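Local coordinates for uncharacterized protein MJ0754 (Methanocaldococcus jannaschii, PDB 3Q4N), which is of unknown function but folds as a ferritin-like four-helix bundle that binds metal at a dinuclear centre, at residues G20-R25 and P71-N76. Sequence-based numbering, arbitrary orientation.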
# COMPACT_ATOMS: atom_id res chain seq x y z
N GLY B 20 13.41 -5.20 -0.76
CA GLY B 20 12.73 -4.61 0.39
C GLY B 20 13.65 -3.72 1.19
O GLY B 20 13.40 -2.50 1.34
N LEU B 21 14.72 -4.33 1.70
CA LEU B 21 15.82 -3.61 2.31
C LEU B 21 16.11 -2.24 1.63
O LEU B 21 16.04 -1.21 2.29
CB LEU B 21 17.06 -4.49 2.33
CG LEU B 21 17.25 -5.53 3.45
CD1 LEU B 21 18.74 -5.85 3.63
CD2 LEU B 21 16.65 -5.11 4.81
N ILE B 22 16.40 -2.25 0.32
CA ILE B 22 16.62 -1.01 -0.44
C ILE B 22 15.46 -0.04 -0.20
O ILE B 22 15.68 1.14 0.09
CB ILE B 22 16.76 -1.24 -1.97
CG1 ILE B 22 18.10 -1.87 -2.32
CG2 ILE B 22 16.71 0.06 -2.72
CD1 ILE B 22 18.00 -3.28 -2.81
N GLU B 23 14.24 -0.54 -0.31
CA GLU B 23 13.08 0.33 -0.34
C GLU B 23 12.85 0.94 1.03
O GLU B 23 12.55 2.14 1.15
CB GLU B 23 11.84 -0.44 -0.78
CG GLU B 23 10.87 0.38 -1.61
CD GLU B 23 9.58 -0.39 -1.93
OE1 GLU B 23 9.33 -0.66 -3.14
OE2 GLU B 23 8.84 -0.74 -0.96
N MET B 24 13.02 0.09 2.05
CA MET B 24 12.82 0.48 3.42
C MET B 24 13.87 1.47 3.88
O MET B 24 13.58 2.36 4.67
CB MET B 24 12.84 -0.74 4.30
CG MET B 24 11.53 -1.52 4.28
SD MET B 24 10.02 -0.55 4.49
CE MET B 24 10.26 0.36 5.99
N ARG B 25 15.10 1.32 3.38
CA ARG B 25 16.17 2.26 3.68
C ARG B 25 15.74 3.64 3.22
O ARG B 25 15.88 4.62 3.96
CB ARG B 25 17.47 1.85 2.97
CG ARG B 25 18.59 2.91 2.97
CD ARG B 25 19.36 2.94 4.30
NE ARG B 25 20.46 3.92 4.30
CZ ARG B 25 20.89 4.55 5.40
NH1 ARG B 25 20.33 4.32 6.58
NH2 ARG B 25 21.87 5.43 5.31
N PRO B 71 24.52 -2.68 -2.46
CA PRO B 71 24.80 -1.27 -2.76
C PRO B 71 23.69 -0.38 -2.23
O PRO B 71 22.54 -0.46 -2.71
CB PRO B 71 24.85 -1.23 -4.29
CG PRO B 71 24.03 -2.43 -4.73
CD PRO B 71 24.33 -3.47 -3.69
N ASP B 72 24.04 0.44 -1.23
CA ASP B 72 23.15 1.41 -0.57
C ASP B 72 22.53 2.44 -1.55
O ASP B 72 23.24 3.00 -2.40
CB ASP B 72 23.96 2.13 0.51
CG ASP B 72 23.15 3.14 1.29
OD1 ASP B 72 22.32 3.84 0.69
OD2 ASP B 72 23.37 3.26 2.51
N PRO B 73 21.20 2.69 -1.44
CA PRO B 73 20.54 3.63 -2.34
C PRO B 73 20.70 5.10 -1.95
O PRO B 73 20.65 5.95 -2.84
CB PRO B 73 19.07 3.23 -2.27
CG PRO B 73 18.91 2.58 -0.97
CD PRO B 73 20.23 1.99 -0.58
N VAL B 74 20.89 5.38 -0.66
CA VAL B 74 21.11 6.77 -0.20
C VAL B 74 22.54 7.22 -0.51
O VAL B 74 23.40 7.31 0.38
CB VAL B 74 20.88 6.98 1.33
CG1 VAL B 74 20.54 8.43 1.59
CG2 VAL B 74 19.78 6.10 1.88
N LYS B 75 22.80 7.49 -1.79
CA LYS B 75 24.07 8.05 -2.21
C LYS B 75 24.18 9.49 -1.68
O LYS B 75 25.06 9.78 -0.85
CB LYS B 75 24.23 7.95 -3.74
CG LYS B 75 25.00 6.69 -4.23
CD LYS B 75 24.14 5.64 -4.96
CE LYS B 75 25.04 4.58 -5.66
NZ LYS B 75 24.46 3.20 -5.74
N ASN B 76 23.27 10.36 -2.10
CA ASN B 76 23.19 11.75 -1.59
C ASN B 76 22.30 11.85 -0.33
O ASN B 76 21.09 11.62 -0.41
CB ASN B 76 22.69 12.67 -2.70
CG ASN B 76 22.61 14.14 -2.29
OD1 ASN B 76 23.08 14.54 -1.22
ND2 ASN B 76 22.04 14.96 -3.17
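Helix 15-42 of the ferritin-like bundle meets the connection between helices 45-68 and 85-98 through Ile22 and Arg25, which pack on Asp72, Pro73 and Val74. The pyrrolidine of Pro73 lies nearest the helix backbone: its CG is 3.7 Å from Ile22 O and 3.8 Å from Ile22 CG2. With CG1 of Ile22 anti to the carbonyl carbon (chi1 -73°), CG2 is the branch that meets the ring. Pro73 also touches Leu65 of helix 45-68, the next helix in the chain. Val74 is the centre of an inverse gamma turn, with a weak Lys75 N to Pro73 O bond, and its CG2 is the methyl that meets Arg25. Arg25 CG lies 4.0 Å from Pro73 CG. The arginine side chain, bent at chi2, crosses that of Val74 at about a right angle, with Arg25 CG 3.6 Å from Val74 CG2. Beyond this, Arg25 NE forms a long salt bridge of 3.5 Å to Asp72 OD2, with guanidinium and carboxylate planes 86° apart, hence not a paired, coplanar arrangement. Lys62 is the stronger partner of that carboxylate, while Arg25 NH1 bonds weakly to Met58 O. A leucine here removes the guanidinium, and the Asp72 carboxylate would probably be balanced less fully, with Lys62 still beside it, while Met58 O loses a weak donor.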